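Local coordinates for protein glycerol-3-phosphate dehydrogenase [NAD(+)] (Dunaliella salina, PDB 6IUY) that probably interconverts sn-glycerol 3-phosphate and dihydroxyacetone phosphate with NAD, and joins this dehydrogenase to a magnesium-binding phosphatase domain of the haloacid dehalogenase type, at residues D336-V341 / K361-A366; D98-E103 / R136-P141; E494-C499 / V506-F511; A276-E281 / F441-F446. All coordinates share one frame; numbering follows the deposited sequence.

Contact 1: residues D336-V341 / K361-A366; sequences DLIEAV and KQLAAA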
loop_
_atom_site.group_PDB
_atom_site.type_symbol
_atom_site.label_atom_id
_atom_site.label_comp_id
_atom_site.label_asym_id
_atom_site.label_seq_id
_atom_site.Cartn_x
_atom_site.Cartn_y
_atom_site.Cartn_z
ATOM N N ASP A 336 38.543 0.750 15.412
ATOM C CA ASP A 336 38.856 -0.670 15.245
ATOM C C ASP A 336 37.584 -1.495 15.234
ATOM O O ASP A 336 36.841 -1.502 16.206
ATOM C CB ASP A 336 39.790 -1.177 16.349
ATOM C CG ASP A 336 40.394 -2.510 16.004
ATOM O OD1 ASP A 336 41.503 -2.526 15.439
ATOM O OD2 ASP A 336 39.753 -3.543 16.261
ATOM N N LEU A 337 37.353 -2.189 14.128
ATOM C CA LEU A 337 36.086 -2.850 13.886
ATOM C C LEU A 337 35.892 -4.039 14.816
ATOM O O LEU A 337 34.810 -4.232 15.361
ATOM C CB LEU A 337 36.001 -3.293 12.424
ATOM C CG LEU A 337 34.773 -4.140 12.090
ATOM C CD1 LEU A 337 33.468 -3.375 12.326
ATOM C CD2 LEU A 337 34.845 -4.653 10.684
ATOM N N ILE A 338 36.946 -4.826 15.002
ATOM C CA ILE A 338 36.890 -5.985 15.892
ATOM C C ILE A 338 36.638 -5.541 17.329
ATOM O O ILE A 338 35.788 -6.081 18.030
ATOM C CB ILE A 338 38.190 -6.820 15.834
ATOM C CG1 ILE A 338 38.478 -7.233 14.392
ATOM C CG2 ILE A 338 38.084 -8.054 16.753
ATOM C CD1 ILE A 338 37.267 -7.858 13.715
ATOM N N GLU A 339 37.364 -4.528 17.765
ATOM C CA GLU A 339 37.220 -4.084 19.133
ATOM C C GLU A 339 35.828 -3.494 19.375
ATOM O O GLU A 339 35.262 -3.666 20.460
ATOM C CB GLU A 339 38.311 -3.072 19.482
ATOM C CG GLU A 339 38.164 -2.460 20.866
ATOM C CD GLU A 339 38.028 -0.941 20.820
ATOM O OE1 GLU A 339 38.890 -0.288 20.190
ATOM O OE2 GLU A 339 37.050 -0.408 21.404
ATOM N N ALA A 340 35.279 -2.799 18.376
ATOM C CA ALA A 340 33.943 -2.211 18.501
ATOM C C ALA A 340 32.888 -3.285 18.724
ATOM O O ALA A 340 31.913 -3.093 19.457
ATOM C CB ALA A 340 33.595 -1.381 17.234
ATOM N N VAL A 341 33.088 -4.413 18.056
ATOM C CA VAL A 341 32.110 -5.485 18.016
ATOM C C VAL A 341 32.267 -6.526 19.141
ATOM O O VAL A 341 31.298 -7.187 19.521
ATOM C CB VAL A 341 32.191 -6.208 16.651
ATOM C CG1 VAL A 341 31.297 -7.425 16.631
ATOM C CG2 VAL A 341 31.825 -5.248 15.520
ATOM N N LYS A 361 32.841 -10.249 6.170
ATOM C CA LYS A 361 33.967 -11.164 6.025
ATOM C C LYS A 361 35.045 -10.940 7.106
ATOM O O LYS A 361 35.608 -11.897 7.612
ATOM C CB LYS A 361 34.606 -11.035 4.639
ATOM C CG LYS A 361 33.955 -11.865 3.534
ATOM C CD LYS A 361 34.788 -11.769 2.237
ATOM C CE LYS A 361 35.173 -10.307 1.927
ATOM N NZ LYS A 361 36.039 -10.109 0.722
ATOM N N GLN A 362 35.341 -9.683 7.437
ATOM C CA GLN A 362 36.307 -9.361 8.488
ATOM C C GLN A 362 35.837 -9.876 9.834
ATOM O O GLN A 362 36.612 -10.461 10.566
ATOM C CB GLN A 362 36.550 -7.855 8.610
ATOM C CG GLN A 362 37.373 -7.216 7.501
ATOM C CD GLN A 362 37.559 -5.710 7.713
ATOM O OE1 GLN A 362 37.939 -5.256 8.803
ATOM N NE2 GLN A 362 37.285 -4.931 6.668
ATOM N N LEU A 363 34.572 -9.622 10.172
ATOM C CA LEU A 363 34.026 -10.067 11.451
ATOM C C LEU A 363 33.955 -11.592 11.586
ATOM O O LEU A 363 34.083 -12.119 12.696
ATOM C CB LEU A 363 32.630 -9.478 11.668
ATOM C CG LEU A 363 32.551 -7.965 11.860
ATOM C CD1 LEU A 363 31.103 -7.526 11.890
ATOM C CD2 LEU A 363 33.274 -7.525 13.132
ATOM N N ALA A 364 33.717 -12.285 10.474
ATOM C CA ALA A 364 33.660 -13.744 10.448
ATOM C C ALA A 364 35.024 -14.333 10.810
ATOM O O ALA A 364 35.153 -15.077 11.790
ATOM C CB ALA A 364 33.216 -14.247 9.065
ATOM N N ALA A 365 36.016 -13.998 9.980
ATOM C CA ALA A 365 37.429 -14.325 10.187
ATOM C C ALA A 365 37.904 -14.102 11.621
ATOM O O ALA A 365 38.669 -14.900 12.137
ATOM C CB ALA A 365 38.297 -13.506 9.227
ATOM N N ALA A 366 37.457 -13.029 12.266
ATOM C CA ALA A 366 37.861 -12.748 13.648
ATOM C C ALA A 366 37.147 -13.615 14.676
ATOM O O ALA A 366 37.580 -13.688 15.825
ATOM C CB ALA A 366 37.636 -11.284 13.984
#
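Leu363 pushes its CD2 methyl against Leu337, Ile338 and Val341, joining two helices on one side of the NAD-binding Rossmann-type sheet. The short segments cross at -71° with their axes 10.4 Å apart, and the meeting is almost wholly apolar, with no hydrogen bond between them. Ile338 slides past Leu363 in the opposite direction, its CD1 4.0 Å from Leu363 CD2. Leu337 instead crosses Leu363 at about a right angle, its branch carbon CG 3.8 Å from the same CD2; with CG anti to the backbone N (chi1 173°), the Leu337 side chain is carried across to the other helix. Its CD2 also touches the amide oxygen OE1 of Gln362 at 3.7 Å. Val341 CG2 meets Leu363 CD2 tip to tip at 3.6 Å. Around these leucines lie strand 293-297, where Leu337 rests on Trp297, and strand 346-349, where Leu363 rests on Phe349. Asp336 caps the first helix at its N-terminus, its OD2 accepting from Glu339 N at 3.0 Å. The Gln362 side chain comes within about 7 Å of the bound NAD, so this packing flanks the cofactor site without forming it. At the outer margin Ile338 CD1 ends tightly against Ala366 CB at 3.5 Å.

Contact 2: residues D98-E103 / R136-P141; sequences DRFLEE and REMALP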
loop_
_atom_site.group_PDB
_atom_site.type_symbol
_atom_site.label_atom_id
_atom_site.label_comp_id
_atom_site.label_asym_id
_atom_site.label_seq_id
_atom_site.Cartn_x
_atom_site.Cartn_y
_atom_site.Cartn_z
ATOM N N ASP A 98 -12.186 -6.656 53.659
ATOM C CA ASP A 98 -11.918 -5.245 53.378
ATOM C C ASP A 98 -11.009 -4.625 54.427
ATOM O O ASP A 98 -9.996 -4.007 54.093
ATOM C CB ASP A 98 -13.219 -4.444 53.314
ATOM C CG ASP A 98 -14.009 -4.711 52.056
ATOM O OD1 ASP A 98 -13.786 -5.767 51.423
ATOM O OD2 ASP A 98 -14.856 -3.860 51.707
ATOM N N ARG A 99 -11.394 -4.778 55.695
ATOM C CA ARG A 99 -10.618 -4.233 56.803
ATOM C C ARG A 99 -9.172 -4.679 56.709
ATOM O O ARG A 99 -8.261 -3.853 56.697
ATOM C CB ARG A 99 -11.189 -4.669 58.163
ATOM C CG ARG A 99 -12.520 -4.049 58.562
ATOM C CD ARG A 99 -12.808 -4.260 60.062
ATOM N NE ARG A 99 -12.620 -5.650 60.490
ATOM C CZ ARG A 99 -12.781 -6.087 61.738
ATOM N NH1 ARG A 99 -13.141 -5.246 62.700
ATOM N NH2 ARG A 99 -12.582 -7.368 62.028
ATOM N N PHE A 100 -8.980 -5.994 56.635
ATOM C CA PHE A 100 -7.655 -6.613 56.687
ATOM C C PHE A 100 -6.714 -6.070 55.622
ATOM O O PHE A 100 -5.558 -5.752 55.907
ATOM C CB PHE A 100 -7.778 -8.132 56.546
ATOM C CG PHE A 100 -6.468 -8.828 56.352
ATOM C CD1 PHE A 100 -5.760 -9.316 57.438
ATOM C CD2 PHE A 100 -5.940 -8.997 55.079
ATOM C CE1 PHE A 100 -4.545 -9.957 57.260
ATOM C CE2 PHE A 100 -4.724 -9.631 54.892
ATOM C CZ PHE A 100 -4.025 -10.115 55.986
ATOM N N LEU A 101 -7.218 -5.980 54.394
ATOM C CA LEU A 101 -6.438 -5.479 53.268
ATOM C C LEU A 101 -6.041 -4.026 53.492
ATOM O O LEU A 101 -5.090 -3.528 52.880
ATOM C CB LEU A 101 -7.223 -5.621 51.960
ATOM C CG LEU A 101 -7.405 -7.051 51.445
ATOM C CD1 LEU A 101 -8.238 -7.066 50.182
ATOM C CD2 LEU A 101 -6.055 -7.696 51.198
ATOM N N GLU A 102 -6.771 -3.346 54.369
ATOM C CA GLU A 102 -6.402 -1.989 54.738
ATOM C C GLU A 102 -5.323 -2.018 55.831
ATOM O O GLU A 102 -4.315 -1.324 55.722
ATOM C CB GLU A 102 -7.629 -1.196 55.190
ATOM C CG GLU A 102 -7.383 0.303 55.260
ATOM C CD GLU A 102 -8.645 1.130 55.081
ATOM O OE1 GLU A 102 -9.761 0.576 55.209
ATOM O OE2 GLU A 102 -8.515 2.342 54.804
ATOM N N GLU A 103 -5.527 -2.833 56.864
ATOM C CA GLU A 103 -4.553 -2.967 57.952
ATOM C C GLU A 103 -3.196 -3.454 57.457
ATOM O O GLU A 103 -2.159 -3.118 58.027
ATOM C CB GLU A 103 -5.061 -3.930 59.027
ATOM C CG GLU A 103 -6.127 -3.365 59.959
ATOM C CD GLU A 103 -6.501 -4.351 61.055
ATOM O OE1 GLU A 103 -7.642 -4.277 61.560
ATOM O OE2 GLU A 103 -5.652 -5.201 61.406
ATOM N N ARG A 136 -7.329 -15.709 46.150
ATOM C CA ARG A 136 -7.304 -14.669 45.122
ATOM C C ARG A 136 -7.458 -13.302 45.744
ATOM O O ARG A 136 -6.767 -12.357 45.370
ATOM C CB ARG A 136 -8.411 -14.900 44.088
ATOM C CG ARG A 136 -8.326 -14.010 42.851
ATOM C CD ARG A 136 -9.293 -14.458 41.756
ATOM N NE ARG A 136 -8.987 -13.857 40.459
ATOM C CZ ARG A 136 -7.979 -14.224 39.670
ATOM N NH1 ARG A 136 -7.167 -15.191 40.049
ATOM N NH2 ARG A 136 -7.772 -13.612 38.501
ATOM N N GLU A 137 -8.352 -13.205 46.719
ATOM C CA GLU A 137 -8.641 -11.940 47.382
ATOM C C GLU A 137 -7.391 -11.308 48.001
ATOM O O GLU A 137 -7.387 -10.123 48.356
ATOM C CB GLU A 137 -9.712 -12.147 48.460
ATOM C CG GLU A 137 -11.079 -12.564 47.932
ATOM C CD GLU A 137 -11.216 -14.061 47.752
ATOM O OE1 GLU A 137 -10.230 -14.787 47.988
ATOM O OE2 GLU A 137 -12.316 -14.520 47.374
ATOM N N MET A 138 -6.334 -12.104 48.134
ATOM C CA MET A 138 -5.085 -11.633 48.725
ATOM C C MET A 138 -4.030 -11.325 47.659
ATOM O O MET A 138 -3.178 -10.440 47.836
ATOM C CB MET A 138 -4.540 -12.679 49.700
ATOM C CG MET A 138 -5.580 -13.232 50.666
ATOM S SD MET A 138 -6.032 -12.033 51.925
ATOM C CE MET A 138 -4.415 -11.751 52.628
ATOM N N ALA A 139 -4.083 -12.080 46.562
ATOM C CA ALA A 139 -3.095 -11.957 45.497
ATOM C C ALA A 139 -3.368 -10.756 44.598
ATOM O O ALA A 139 -2.439 -10.233 43.978
ATOM C CB ALA A 139 -3.048 -13.230 44.661
ATOM N N LEU A 140 -4.626 -10.318 44.523
ATOM C CA LEU A 140 -4.996 -9.291 43.550
ATOM C C LEU A 140 -4.480 -7.913 43.934
ATOM O O LEU A 140 -4.106 -7.139 43.062
ATOM C CB LEU A 140 -6.516 -9.249 43.334
ATOM C CG LEU A 140 -7.033 -10.402 42.464
ATOM C CD1 LEU A 140 -8.528 -10.294 42.189
ATOM C CD2 LEU A 140 -6.267 -10.453 41.162
ATOM N N PRO A 141 -4.453 -7.594 45.237
ATOM C CA PRO A 141 -3.861 -6.295 45.592
ATOM C C PRO A 141 -2.368 -6.301 45.321
ATOM O O PRO A 141 -1.813 -5.307 44.850
ATOM C CB PRO A 141 -4.151 -6.159 47.090
ATOM C CG PRO A 141 -5.334 -7.076 47.341
ATOM C CD PRO A 141 -5.147 -8.225 46.377
#
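In the phosphatase part of the chain, which has the haloacid dehalogenase fold, a Met-aromatic contact between Phe100 and Met138 links helix 94-103 to helix 136-145 near the magnesium site. The side chain of Met138 lies about 7 Å from that of Asp43, a magnesium ligand, though about 12 Å from the metal itself. The Met138 sulfur SD approaches the Phe100 ring obliquely, 5.0 Å from the centroid and 54° off the ring normal; the two side chains cross at about a right angle, but the exact position of the Met138 methyl is doubtful. Leu101 buries more surface than any other residue here. Both its methyls settle in the same place, between Glu137 O, 3.7 Å from Leu101 CD1, and Pro141 CG, 4.0 Å from Leu101 CD2. At Pro141 the helix is kinked, because the proline nitrogen makes no bond to the preceding turn. The carboxylate of Glu137 turns elsewhere, to Met158 N. The segment axes run 11.3 Å apart at 37°. Phe100 also packs on Leu54 of helix 51-54 and meets Phe58 edge-to-face, while Ala139 and Leu140 lay helix 136-145 against strand 153-154.

Contact 3: residues E494-C499 / V506-F511; sequences EMRKFC and VRDDTF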
loop_
_atom_site.group_PDB
_atom_site.type_symbol
_atom_site.label_atom_id
_atom_site.label_comp_id
_atom_site.label_asym_id
_atom_site.label_seq_id
_atom_site.Cartn_x
_atom_site.Cartn_y
_atom_site.Cartn_z
ATOM N N GLU A 494 6.578 -2.105 -9.876
ATOM C CA GLU A 494 7.679 -3.016 -10.191
ATOM C C GLU A 494 8.428 -3.490 -8.933
ATOM O O GLU A 494 8.948 -4.591 -8.914
ATOM C CB GLU A 494 8.659 -2.371 -11.156
ATOM C CG GLU A 494 8.112 -2.180 -12.535
ATOM C CD GLU A 494 9.177 -1.733 -13.482
ATOM O OE1 GLU A 494 8.845 -1.106 -14.517
ATOM O OE2 GLU A 494 10.366 -2.008 -13.177
ATOM N N MET A 495 8.482 -2.661 -7.896
ATOM C CA MET A 495 8.997 -3.105 -6.607
ATOM C C MET A 495 8.188 -4.315 -6.157
ATOM O O MET A 495 8.741 -5.385 -5.859
ATOM C CB MET A 495 8.917 -1.981 -5.572
ATOM C CG MET A 495 9.969 -0.884 -5.769
ATOM S SD MET A 495 9.618 0.625 -4.832
ATOM C CE MET A 495 9.605 0.069 -3.119
ATOM N N ARG A 496 6.870 -4.116 -6.135
ATOM C CA ARG A 496 5.862 -5.133 -5.856
ATOM C C ARG A 496 6.062 -6.419 -6.645
ATOM O O ARG A 496 6.038 -7.505 -6.087
ATOM C CB ARG A 496 4.477 -4.558 -6.165
ATOM C CG ARG A 496 3.348 -5.262 -5.441
ATOM C CD ARG A 496 2.069 -4.471 -5.534
ATOM N NE ARG A 496 0.905 -5.262 -5.139
ATOM C CZ ARG A 496 -0.053 -5.661 -5.975
ATOM N NH1 ARG A 496 0.009 -5.335 -7.261
ATOM N NH2 ARG A 496 -1.084 -6.372 -5.518
ATOM N N LYS A 497 6.259 -6.284 -7.948
ATOM C CA LYS A 497 6.437 -7.423 -8.839
ATOM C C LYS A 497 7.746 -8.173 -8.563
ATOM O O LYS A 497 7.776 -9.403 -8.501
ATOM C CB LYS A 497 6.406 -6.938 -10.286
ATOM C CG LYS A 497 6.275 -8.010 -11.324
ATOM C CD LYS A 497 6.493 -7.425 -12.722
ATOM C CE LYS A 497 5.978 -8.385 -13.784
ATOM N NZ LYS A 497 6.429 -8.055 -15.165
ATOM N N PHE A 498 8.830 -7.430 -8.402
ATOM C CA PHE A 498 10.120 -8.033 -8.089
ATOM C C PHE A 498 10.059 -8.780 -6.750
ATOM O O PHE A 498 10.621 -9.863 -6.596
ATOM C CB PHE A 498 11.195 -6.946 -8.061
ATOM C CG PHE A 498 12.594 -7.467 -8.064
ATOM C CD1 PHE A 498 13.216 -7.775 -9.246
ATOM C CD2 PHE A 498 13.295 -7.620 -6.873
ATOM C CE1 PHE A 498 14.495 -8.244 -9.254
ATOM C CE2 PHE A 498 14.583 -8.086 -6.879
ATOM C CZ PHE A 498 15.182 -8.400 -8.072
ATOM N N CYS A 499 9.376 -8.199 -5.777
ATOM C CA CYS A 499 9.200 -8.873 -4.491
ATOM C C CYS A 499 8.504 -10.207 -4.655
ATOM O O CYS A 499 8.824 -11.180 -3.964
ATOM C CB CYS A 499 8.396 -8.014 -3.527
ATOM S SG CYS A 499 9.397 -6.854 -2.618
ATOM N N VAL A 506 5.982 -12.408 0.518
ATOM C CA VAL A 506 5.750 -11.001 0.819
ATOM C C VAL A 506 4.277 -10.623 0.695
ATOM O O VAL A 506 3.596 -10.986 -0.270
ATOM C CB VAL A 506 6.581 -10.095 -0.087
ATOM C CG1 VAL A 506 6.233 -8.642 0.161
ATOM C CG2 VAL A 506 8.056 -10.334 0.161
ATOM N N ARG A 507 3.802 -9.882 1.686
ATOM C CA ARG A 507 2.406 -9.485 1.762
ATOM C C ARG A 507 2.154 -8.087 1.203
ATOM O O ARG A 507 2.930 -7.160 1.453
ATOM C CB ARG A 507 1.936 -9.540 3.218
ATOM C CG ARG A 507 2.010 -10.928 3.836
ATOM C CD ARG A 507 1.606 -10.895 5.297
ATOM N NE ARG A 507 1.359 -12.235 5.824
ATOM C CZ ARG A 507 1.129 -12.502 7.107
ATOM N NH1 ARG A 507 1.115 -11.519 8.004
ATOM N NH2 ARG A 507 0.916 -13.754 7.498
ATOM N N ASP A 508 1.060 -7.945 0.460
ATOM C CA ASP A 508 0.653 -6.655 -0.077
ATOM C C ASP A 508 0.606 -5.580 0.996
ATOM O O ASP A 508 0.972 -4.434 0.734
ATOM C CB ASP A 508 -0.713 -6.761 -0.757
ATOM C CG ASP A 508 -0.603 -7.039 -2.247
ATOM O OD1 ASP A 508 0.531 -7.100 -2.764
ATOM O OD2 ASP A 508 -1.653 -7.184 -2.910
ATOM N N ASP A 509 0.160 -5.947 2.195
ATOM C CA ASP A 509 0.094 -5.005 3.303
ATOM C C ASP A 509 1.413 -4.249 3.486
ATOM O O ASP A 509 1.427 -3.075 3.875
ATOM C CB ASP A 509 -0.254 -5.727 4.605
ATOM C CG ASP A 509 -1.740 -6.001 4.753
ATOM O OD1 ASP A 509 -2.559 -5.129 4.393
ATOM O OD2 ASP A 509 -2.090 -7.094 5.244
ATOM N N THR A 510 2.516 -4.923 3.181
ATOM C CA THR A 510 3.845 -4.391 3.471
ATOM C C THR A 510 4.131 -3.123 2.659
ATOM O O THR A 510 4.809 -2.223 3.123
ATOM C CB THR A 510 4.939 -5.479 3.202
ATOM O OG1 THR A 510 4.749 -6.580 4.105
ATOM C CG2 THR A 510 6.326 -4.913 3.394
ATOM N N PHE A 511 3.583 -3.034 1.457
ATOM C CA PHE A 511 3.855 -1.888 0.600
ATOM C C PHE A 511 3.158 -0.639 1.093
ATOM O O PHE A 511 3.550 0.462 0.735
ATOM C CB PHE A 511 3.456 -2.212 -0.827
ATOM C CG PHE A 511 4.180 -3.392 -1.370
ATOM C CD1 PHE A 511 5.463 -3.254 -1.864
ATOM C CD2 PHE A 511 3.606 -4.656 -1.335
ATOM C CE1 PHE A 511 6.153 -4.349 -2.350
ATOM C CE2 PHE A 511 4.285 -5.754 -1.821
ATOM C CZ PHE A 511 5.565 -5.601 -2.318
#
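Arg496 spans this contact with both parts of its side chain: the aliphatic stem lies on Phe511 and the guanidinium takes hold of Asp508. The grip is a side-on, two-nitrogen salt bridge. NH2 of Arg496 reaches OD2 of Asp508 at 2.8 Å, nearly straight at 165° and in the guanidinium plane, arriving on the syn side of the carboxylate. NE of Arg496 is 3.0 Å from OD1 of Asp508, but meets it from above the carboxylate plane, the two flat groups being turned 36° apart. Further down the stem, Arg496 CG sits over one face of the Phe511 ring, 4.0 Å from its centroid, as a CH-pi contact. An extended chain from CG to NE lets one side chain serve both partners. Cys499 comes to the ring edge, its CB 3.9 Å from Phe511 CZ and its sulfur SG 5.2 Å from the centroid, a sulfur-aromatic contact; Val506 packs loosely beside it. Phe511 also touches Cys460 of helix 454-477, while Met495 reaches Leu463 of that helix and Leu520 of helix 514-526. Arg496 NH2 also forms a salt bridge with Asp509 of the second subunit, whose Phe512 packs on Arg496 and Phe511. One arginine thus ties the turn after helix 481-502 to its own helix and to the dimer partner, and the carboxylates of Asp508 and of the neighbouring subunit's Asp509 would probably ease the closeness of Arg496 to the like-charged Lys500.

Contact 4: residues A276-E281 / F441-F446; sequences AQSTAE and FQRPYF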
loop_
_atom_site.group_PDB
_atom_site.type_symbol
_atom_site.label_atom_id
_atom_site.label_comp_id
_atom_site.label_asym_id
_atom_site.label_seq_id
_atom_site.Cartn_x
_atom_site.Cartn_y
_atom_site.Cartn_z
ATOM N N ALA A 276 21.223 5.872 21.511
ATOM C CA ALA A 276 21.878 6.318 22.726
ATOM C C ALA A 276 20.887 6.948 23.714
ATOM O O ALA A 276 21.048 6.793 24.922
ATOM C CB ALA A 276 23.018 7.294 22.387
ATOM N N GLN A 277 19.870 7.657 23.223
ATOM C CA GLN A 277 18.860 8.243 24.123
ATOM C C GLN A 277 18.081 7.171 24.866
ATOM O O GLN A 277 17.779 7.345 26.043
ATOM C CB GLN A 277 17.871 9.137 23.367
ATOM C CG GLN A 277 18.489 10.414 22.846
ATOM C CD GLN A 277 17.561 11.190 21.949
ATOM O OE1 GLN A 277 16.590 10.644 21.393
ATOM N NE2 GLN A 277 17.855 12.481 21.792
ATOM N N SER A 278 17.754 6.077 24.175
ATOM C CA SER A 278 17.035 4.960 24.780
ATOM C C SER A 278 17.828 4.253 25.905
ATOM O O SER A 278 17.278 3.980 26.973
ATOM C CB SER A 278 16.652 3.951 23.702
ATOM O OG SER A 278 15.702 4.523 22.803
ATOM N N THR A 279 19.100 3.943 25.658
ATOM C CA THR A 279 19.915 3.276 26.667
ATOM C C THR A 279 20.165 4.179 27.859
ATOM O O THR A 279 20.207 3.719 29.010
ATOM C CB THR A 279 21.255 2.828 26.112
ATOM O OG1 THR A 279 22.014 3.977 25.721
ATOM C CG2 THR A 279 21.026 1.957 24.929
ATOM N N ALA A 280 20.323 5.470 27.599
ATOM C CA ALA A 280 20.482 6.385 28.710
ATOM C C ALA A 280 19.222 6.361 29.585
ATOM O O ALA A 280 19.309 6.498 30.802
ATOM C CB ALA A 280 20.777 7.784 28.219
ATOM N N GLU A 281 18.059 6.185 28.966
ATOM C CA GLU A 281 16.803 6.096 29.709
ATOM C C GLU A 281 16.743 4.777 30.469
ATOM O O GLU A 281 16.442 4.764 31.657
ATOM C CB GLU A 281 15.593 6.241 28.773
ATOM C CG GLU A 281 15.185 7.687 28.502
ATOM C CD GLU A 281 14.280 7.859 27.261
ATOM O OE1 GLU A 281 14.026 6.872 26.518
ATOM O OE2 GLU A 281 13.824 9.003 27.024
ATOM N N PHE A 441 15.123 1.581 19.530
ATOM C CA PHE A 441 14.967 2.626 18.516
ATOM C C PHE A 441 13.789 3.598 18.692
ATOM O O PHE A 441 13.867 4.748 18.258
ATOM C CB PHE A 441 14.833 1.985 17.136
ATOM C CG PHE A 441 16.136 1.546 16.534
ATOM C CD1 PHE A 441 16.917 2.442 15.816
ATOM C CD2 PHE A 441 16.565 0.229 16.652
ATOM C CE1 PHE A 441 18.103 2.041 15.239
ATOM C CE2 PHE A 441 17.758 -0.184 16.078
ATOM C CZ PHE A 441 18.530 0.720 15.372
ATOM N N GLN A 442 12.686 3.162 19.285
ATOM C CA GLN A 442 11.531 4.060 19.372
ATOM C C GLN A 442 11.761 5.245 20.307
ATOM O O GLN A 442 12.063 5.073 21.499
ATOM C CB GLN A 442 10.279 3.305 19.820
ATOM C CG GLN A 442 9.023 4.170 19.875
ATOM C CD GLN A 442 7.759 3.328 19.843
ATOM O OE1 GLN A 442 7.371 2.798 18.798
ATOM N NE2 GLN A 442 7.127 3.174 21.001
ATOM N N ARG A 443 11.585 6.446 19.759
ATOM C CA ARG A 443 11.663 7.693 20.514
ATOM C C ARG A 443 10.314 8.418 20.417
ATOM O O ARG A 443 9.441 7.994 19.672
ATOM C CB ARG A 443 12.799 8.573 19.975
ATOM C CG ARG A 443 14.099 7.816 19.673
ATOM C CD ARG A 443 14.725 7.352 20.953
ATOM N NE ARG A 443 14.577 8.385 21.970
ATOM C CZ ARG A 443 14.359 8.148 23.263
ATOM N NH1 ARG A 443 14.258 6.895 23.706
ATOM N NH2 ARG A 443 14.233 9.169 24.105
ATOM N N PRO A 444 10.125 9.501 21.172
ATOM C CA PRO A 444 8.835 10.191 21.032
ATOM C C PRO A 444 8.647 10.828 19.658
ATOM O O PRO A 444 7.512 11.115 19.292
ATOM C CB PRO A 444 8.887 11.262 22.119
ATOM C CG PRO A 444 9.874 10.743 23.111
ATOM C CD PRO A 444 10.905 10.012 22.304
ATOM N N TYR A 445 9.730 11.020 18.905
ATOM C CA TYR A 445 9.652 11.609 17.566
ATOM C C TYR A 445 9.940 10.565 16.486
ATOM O O TYR A 445 10.021 10.868 15.298
ATOM C CB TYR A 445 10.643 12.780 17.446
ATOM C CG TYR A 445 12.045 12.381 17.825
ATOM C CD1 TYR A 445 12.904 11.811 16.893
ATOM C CD2 TYR A 445 12.500 12.540 19.125
ATOM C CE1 TYR A 445 14.197 11.428 17.245
ATOM C CE2 TYR A 445 13.780 12.152 19.493
ATOM C CZ TYR A 445 14.626 11.595 18.550
ATOM O OH TYR A 445 15.904 11.211 18.918
ATOM N N PHE A 446 10.107 9.324 16.901
ATOM C CA PHE A 446 10.436 8.267 15.960
ATOM C C PHE A 446 9.600 7.030 16.316
ATOM O O PHE A 446 10.009 6.213 17.147
ATOM C CB PHE A 446 11.956 7.978 15.985
ATOM C CG PHE A 446 12.440 7.151 14.817
ATOM C CD1 PHE A 446 12.367 7.651 13.524
ATOM C CD2 PHE A 446 12.963 5.877 15.011
ATOM C CE1 PHE A 446 12.804 6.915 12.433
ATOM C CE2 PHE A 446 13.408 5.115 13.925
ATOM C CZ PHE A 446 13.317 5.642 12.624
#
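Arg443 and Glu281 form an end-on, two-nitrogen salt bridge, NH1 of Arg443 to OE1 of Glu281 at 2.8 Å and NH2 of Arg443 to OE2 of Glu281 at 3.0 Å. Both bonds are fairly straight and lie in the guanidinium plane, yet the nitrogens come to the oxygens from above the carboxylate plane, the two groups being twisted by 46°. NH1 of Arg443 has a second acceptor, Ser278 OG at 2.9 Å, tilted out of the guanidinium plane; that hydroxyl also bonds Leu440 O at the end of helix 431-441. Gln277 OE1 receives the hydroxyl of Tyr445, OH to OE1 2.6 Å, and a weak bond from Arg443 NE, while Gln277 NE2 turns to Glu419. Amide and phenol ring stand at 80°, with OE1 at the ring edge. The Gln277 CB methylene lies over one face of the guanidinium, toward its rim, 3.7 Å from Arg443 CZ; the Arg443 chain, kinked twice beyond CG, brings that group to the helix. Arg443 CB lies over a face of the Tyr445 ring, toward its rim. Farther in, Arg443 and Tyr445 rest on Met274 and Phe441 on Val275, both in helix 266-282. Residues Arg443 to Phe446 make a type I beta turn leading into strand 446-451, so the arrangement pins the last strand of the mixed sheet to the helix that follows the glycine-rich turn of the Rossmann-type NAD-binding domain.

Contact 2 comes first along the chain and stands apart in the phosphatase domain, its centre 39 Å from that of contact 4 and more than 50 Å from those of contacts 1 and 3. The other three belong to the dehydrogenase. Contacts 1 and 4, with centres 27 Å apart, both lie in the domain of the eight-stranded mixed sheet, contact 1 between two of its helices and contact 4 between helix 266-282 and the turn into strand 446-451; contact 1 falls between the two segments of contact 4 in sequence. Contact 3 follows in the helical C-terminal part, 34 Å from contact 1 and 30 Å from contact 4. Of the four, it alone touches the second subunit.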